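Local coordinates for type 4 fimbrial biogenesis protein PilY1 (Pseudomonas aeruginosa, PDB 3HX6) that primes type IV pilus assembly, takes part in twitching motility and adhesion to host cells, and probably regulates pilus retraction through calcium binding and release, at residues P198-V210 against F293-F306. The protein carries 3 engineered substitutions. Numbering follows the deposited sequence.
Sequences PTVARLHNGKWAV and FSRANDGPAVASSF
H204 and N205, at the tip of the type I turn L203–G206 that joins strands 199-202 and 208-213, meet D298 and G299 at closest CA separations of 5.0 Å and 4.3 Å, and one backbone bond, G299 N to H204 O (3.1 Å), ties the two loops. Beside it, N205 CA lies 3.0 Å from G299 O in a CA-H...O contact. The side-chain hydrogen bond across the contact is a His-carboxylate pair: H204 ND1 donates to D298 OD1 at 2.7 Å, with an N-H...O angle of 162°. The acceptor uses its syn lone pair and lies in the imidazole plane, while the carboxylate stands nearly perpendicular to the ring (85°). With CG anti to the carbonyl carbon (chi1 -79°), the ring presents CE1 to F293 O, at its edge. Its other nitrogen, NE2, is hydrogen-bonded to OD1 of D266, a calcium ligand in this structure, so H204 stands in the second shell of the calcium site and D298 positions it from behind; the two bonds, one at each nitrogen, fix the ring's rotation. R202 makes only a long salt bridge with D298 (NH1 to OD2, 3.9 Å); its NE is paired with E69, and the guanidinium of R295 bonds to the P67 and I68 carbonyls. On the other flank, V302 packs against H204 O and CB, and L203 CD1 reaches F306 CE1 (4.2 Å). Water 1 bridges N205 ND2 and P300 O. Within the beta-propeller domain, the contact thus joins the hairpin turn of one four-stranded antiparallel sheet to the loop between strands 276-281 and 307-317 of another, with L203 and F306 both resting on I227 of strand 223-229.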
loop_
_atom_site.group_PDB
_atom_site.type_symbol
_atom_site.label_atom_id
_atom_site.label_comp_id
_atom_site.label_asym_id
_atom_site.label_seq_id
_atom_site.Cartn_x
_atom_site.Cartn_y
_atom_site.Cartn_z
ATOM N N PRO A 198 -8.298 13.221 -21.086
ATOM C CA PRO A 198 -9.617 13.494 -20.523
ATOM C C PRO A 198 -9.747 13.035 -19.081
ATOM O O PRO A 198 -8.964 12.207 -18.600
ATOM C CB PRO A 198 -10.547 12.723 -21.454
ATOM C CG PRO A 198 -9.726 11.518 -21.792
ATOM C CD PRO A 198 -8.348 12.100 -22.041
ATOM N N THR A 199 -10.731 13.596 -18.392
ATOM C CA THR A 199 -11.030 13.210 -17.023
ATOM C C THR A 199 -12.437 12.636 -17.094
ATOM O O THR A 199 -13.282 13.134 -17.839
ATOM C CB THR A 199 -11.024 14.415 -16.046
ATOM O OG1 THR A 199 -9.672 14.801 -15.761
ATOM C CG2 THR A 199 -11.717 14.046 -14.732
ATOM N N VAL A 200 -12.673 11.571 -16.345
ATOM C CA VAL A 200 -13.985 10.950 -16.305
ATOM C C VAL A 200 -14.533 11.301 -14.938
ATOM O O VAL A 200 -13.928 10.968 -13.922
ATOM C CB VAL A 200 -13.889 9.433 -16.449
ATOM C CG1 VAL A 200 -15.276 8.812 -16.297
ATOM C CG2 VAL A 200 -13.294 9.089 -17.810
ATOM N N ALA A 201 -15.672 11.977 -14.900
ATOM C CA ALA A 201 -16.206 12.378 -13.609
ATOM C C ALA A 201 -17.705 12.554 -13.570
ATOM O O ALA A 201 -18.374 12.620 -14.597
ATOM C CB ALA A 201 -15.524 13.669 -13.159
ATOM N N ARG A 202 -18.219 12.621 -12.352
ATOM C CA ARG A 202 -19.637 12.816 -12.123
ATOM C C ARG A 202 -19.864 14.317 -12.071
ATOM O O ARG A 202 -19.147 15.033 -11.368
ATOM C CB ARG A 202 -20.047 12.184 -10.793
ATOM C CG ARG A 202 -21.502 12.414 -10.423
ATOM C CD ARG A 202 -22.443 11.813 -11.444
ATOM N NE ARG A 202 -23.666 11.334 -10.808
ATOM C CZ ARG A 202 -24.556 12.111 -10.203
ATOM N NH1 ARG A 202 -24.375 13.426 -10.148
ATOM N NH2 ARG A 202 -25.625 11.567 -9.637
ATOM N N LEU A 203 -20.854 14.796 -12.815
ATOM C CA LEU A 203 -21.138 16.222 -12.836
ATOM C C LEU A 203 -22.496 16.544 -12.234
ATOM O O LEU A 203 -23.324 15.650 -11.985
ATOM C CB LEU A 203 -21.064 16.764 -14.272
ATOM C CG LEU A 203 -19.766 16.475 -15.037
ATOM C CD1 LEU A 203 -19.817 17.135 -16.414
ATOM C CD2 LEU A 203 -18.581 16.986 -14.253
ATOM N N HIS A 204 -22.719 17.830 -12.007
ATOM C CA HIS A 204 -23.961 18.292 -11.414
ATOM C C HIS A 204 -25.188 18.144 -12.315
ATOM O O HIS A 204 -26.284 18.529 -11.920
ATOM C CB HIS A 204 -23.800 19.745 -10.953
ATOM C CG HIS A 204 -23.080 19.879 -9.647
ATOM N ND1 HIS A 204 -23.664 19.557 -8.441
ATOM C CD2 HIS A 204 -21.811 20.261 -9.358
ATOM C CE1 HIS A 204 -22.790 19.735 -7.467
ATOM N NE2 HIS A 204 -21.656 20.161 -7.998
ATOM N N ASN A 205 -25.014 17.598 -13.518
ATOM C CA ASN A 205 -26.163 17.406 -14.397
ATOM C C ASN A 205 -26.721 16.008 -14.129
ATOM O O ASN A 205 -27.541 15.494 -14.883
ATOM C CB ASN A 205 -25.769 17.573 -15.874
ATOM C CG ASN A 205 -24.988 16.399 -16.413
ATOM O OD1 ASN A 205 -24.128 15.848 -15.732
ATOM N ND2 ASN A 205 -25.277 16.016 -17.651
ATOM N N GLY A 206 -26.253 15.414 -13.030
ATOM C CA GLY A 206 -26.697 14.098 -12.604
ATOM C C GLY A 206 -26.053 12.897 -13.269
ATOM O O GLY A 206 -26.380 11.753 -12.933
ATOM N N LYS A 207 -25.121 13.130 -14.188
ATOM C CA LYS A 207 -24.505 12.016 -14.894
ATOM C C LYS A 207 -22.982 12.061 -14.967
ATOM O O LYS A 207 -22.348 13.074 -14.648
ATOM C CB LYS A 207 -25.089 11.944 -16.311
ATOM C CG LYS A 207 -26.617 12.057 -16.337
ATOM C CD LYS A 207 -27.162 12.163 -17.752
ATOM C CE LYS A 207 -27.338 10.801 -18.397
ATOM N NZ LYS A 207 -28.426 10.043 -17.719
ATOM N N TRP A 208 -22.400 10.939 -15.373
ATOM C CA TRP A 208 -20.963 10.843 -15.529
ATOM C C TRP A 208 -20.628 11.299 -16.933
ATOM O O TRP A 208 -21.387 11.055 -17.868
ATOM C CB TRP A 208 -20.493 9.411 -15.313
ATOM C CG TRP A 208 -20.392 9.064 -13.865
ATOM C CD1 TRP A 208 -21.423 8.839 -12.995
ATOM C CD2 TRP A 208 -19.189 8.978 -13.097
ATOM N NE1 TRP A 208 -20.930 8.620 -11.726
ATOM C CE2 TRP A 208 -19.561 8.698 -11.763
ATOM C CE3 TRP A 208 -17.828 9.107 -13.409
ATOM C CZ2 TRP A 208 -18.620 8.550 -10.738
ATOM C CZ3 TRP A 208 -16.889 8.959 -12.388
ATOM C CH2 TRP A 208 -17.294 8.683 -11.067
ATOM N N ALA A 209 -19.490 11.958 -17.084
ATOM C CA ALA A 209 -19.095 12.449 -18.388
ATOM C C ALA A 209 -17.601 12.400 -18.607
ATOM O O ALA A 209 -16.810 12.217 -17.676
ATOM C CB ALA A 209 -19.574 13.885 -18.566
ATOM N N VAL A 210 -17.226 12.544 -19.867
ATOM C CA VAL A 210 -15.827 12.608 -20.228
ATOM C C VAL A 210 -15.632 14.101 -20.368
ATOM O O VAL A 210 -16.312 14.744 -21.168
ATOM C CB VAL A 210 -15.546 11.939 -21.577
ATOM C CG1 VAL A 210 -14.151 12.343 -22.080
ATOM C CG2 VAL A 210 -15.639 10.424 -21.423
ATOM N N PHE A 293 -22.153 23.984 -3.338
ATOM C CA PHE A 293 -21.820 22.780 -4.081
ATOM C C PHE A 293 -22.842 21.682 -3.829
ATOM O O PHE A 293 -22.588 20.509 -4.089
ATOM C CB PHE A 293 -20.421 22.309 -3.689
ATOM C CG PHE A 293 -19.361 23.355 -3.890
ATOM C CD1 PHE A 293 -18.560 23.767 -2.829
ATOM C CD2 PHE A 293 -19.176 23.944 -5.138
ATOM C CE1 PHE A 293 -17.590 24.752 -3.011
ATOM C CE2 PHE A 293 -18.210 24.927 -5.327
ATOM C CZ PHE A 293 -17.417 25.331 -4.262
ATOM N N SER A 294 -24.006 22.080 -3.327
ATOM C CA SER A 294 -25.080 21.143 -3.041
ATOM C C SER A 294 -25.507 20.391 -4.296
ATOM O O SER A 294 -25.461 20.925 -5.403
ATOM C CB SER A 294 -26.292 21.884 -2.466
ATOM O OG SER A 294 -27.382 21.000 -2.293
ATOM N N ARG A 295 -25.928 19.147 -4.106
ATOM C CA ARG A 295 -26.387 18.314 -5.208
ATOM C C ARG A 295 -27.907 18.380 -5.328
ATOM O O ARG A 295 -28.487 17.875 -6.288
ATOM C CB ARG A 295 -25.975 16.863 -4.973
ATOM C CG ARG A 295 -24.511 16.595 -5.178
ATOM C CD ARG A 295 -24.338 15.209 -5.765
ATOM N NE ARG A 295 -24.204 14.182 -4.744
ATOM C CZ ARG A 295 -24.284 12.878 -4.986
ATOM N NH1 ARG A 295 -24.511 12.431 -6.214
ATOM N NH2 ARG A 295 -24.113 12.017 -3.999
ATOM N N ALA A 296 -28.534 19.005 -4.339
ATOM C CA ALA A 296 -29.986 19.132 -4.268
ATOM C C ALA A 296 -30.692 19.382 -5.594
ATOM O O ALA A 296 -31.695 18.736 -5.893
ATOM C CB ALA A 296 -30.356 20.226 -3.270
ATOM N N ASN A 297 -30.182 20.315 -6.387
ATOM C CA ASN A 297 -30.814 20.621 -7.663
ATOM C C ASN A 297 -30.136 19.969 -8.858
ATOM O O ASN A 297 -30.354 20.385 -9.993
ATOM C CB ASN A 297 -30.867 22.136 -7.875
ATOM C CG ASN A 297 -31.540 22.862 -6.722
ATOM O OD1 ASN A 297 -32.631 22.487 -6.288
ATOM N ND2 ASN A 297 -30.896 23.911 -6.224
ATOM N N ASP A 298 -29.316 18.951 -8.623
ATOM C CA ASP A 298 -28.652 18.296 -9.745
ATOM C C ASP A 298 -29.668 17.748 -10.734
ATOM O O ASP A 298 -30.705 17.205 -10.346
ATOM C CB ASP A 298 -27.738 17.174 -9.255
ATOM C CG ASP A 298 -26.394 17.691 -8.790
ATOM O OD1 ASP A 298 -26.263 18.919 -8.607
ATOM O OD2 ASP A 298 -25.471 16.875 -8.600
ATOM N N GLY A 299 -29.361 17.902 -12.016
ATOM C CA GLY A 299 -30.249 17.425 -13.053
ATOM C C GLY A 299 -29.762 17.875 -14.415
ATOM O O GLY A 299 -28.865 18.716 -14.512
ATOM N N PRO A 300 -30.355 17.346 -15.494
ATOM C CA PRO A 300 -29.949 17.713 -16.853
ATOM C C PRO A 300 -29.956 19.211 -17.136
ATOM O O PRO A 300 -29.153 19.699 -17.929
ATOM C CB PRO A 300 -30.936 16.939 -17.728
ATOM C CG PRO A 300 -32.162 16.860 -16.864
ATOM C CD PRO A 300 -31.580 16.525 -15.512
ATOM N N ALA A 301 -30.842 19.941 -16.469
ATOM C CA ALA A 301 -30.949 21.381 -16.667
ATOM C C ALA A 301 -29.701 22.153 -16.241
ATOM O O ALA A 301 -29.359 23.172 -16.841
ATOM C CB ALA A 301 -32.166 21.915 -15.916
ATOM N N VAL A 302 -29.022 21.679 -15.204
ATOM C CA VAL A 302 -27.828 22.364 -14.719
ATOM C C VAL A 302 -26.760 22.509 -15.807
ATOM O O VAL A 302 -25.939 23.429 -15.765
ATOM C CB VAL A 302 -27.217 21.624 -13.510
ATOM C CG1 VAL A 302 -25.988 22.368 -13.003
ATOM C CG2 VAL A 302 -28.249 21.508 -12.405
ATOM N N ALA A 303 -26.782 21.607 -16.784
ATOM C CA ALA A 303 -25.804 21.634 -17.864
ATOM C C ALA A 303 -25.780 22.973 -18.591
ATOM O O ALA A 303 -24.709 23.473 -18.937
ATOM C CB ALA A 303 -26.079 20.504 -18.852
ATOM N N SER A 304 -26.952 23.559 -18.812
ATOM C CA SER A 304 -27.035 24.843 -19.501
ATOM C C SER A 304 -26.450 25.967 -18.658
ATOM O O SER A 304 -26.122 27.036 -19.177
ATOM C CB SER A 304 -28.490 25.166 -19.872
ATOM O OG SER A 304 -29.330 25.155 -18.729
ATOM N N SER A 305 -26.317 25.729 -17.358
ATOM C CA SER A 305 -25.746 26.730 -16.464
ATOM C C SER A 305 -24.223 26.681 -16.438
ATOM O O SER A 305 -23.591 27.634 -15.995
ATOM C CB SER A 305 -26.271 26.555 -15.037
ATOM O OG SER A 305 -27.648 26.864 -14.965
ATOM N N PHE A 306 -23.631 25.574 -16.884
ATOM C CA PHE A 306 -22.170 25.472 -16.899
ATOM C C PHE A 306 -21.659 26.675 -17.691
ATOM O O PHE A 306 -22.309 27.110 -18.634
ATOM C CB PHE A 306 -21.715 24.167 -17.564
ATOM C CG PHE A 306 -22.052 22.928 -16.778
ATOM C CD1 PHE A 306 -21.908 21.673 -17.353
ATOM C CD2 PHE A 306 -22.508 23.014 -15.465
ATOM C CE1 PHE A 306 -22.210 20.519 -16.640
ATOM C CE2 PHE A 306 -22.815 21.863 -14.740
ATOM C CZ PHE A 306 -22.665 20.612 -15.330
HETATM O O HOH W 1 -27.465 17.524 -19.101
#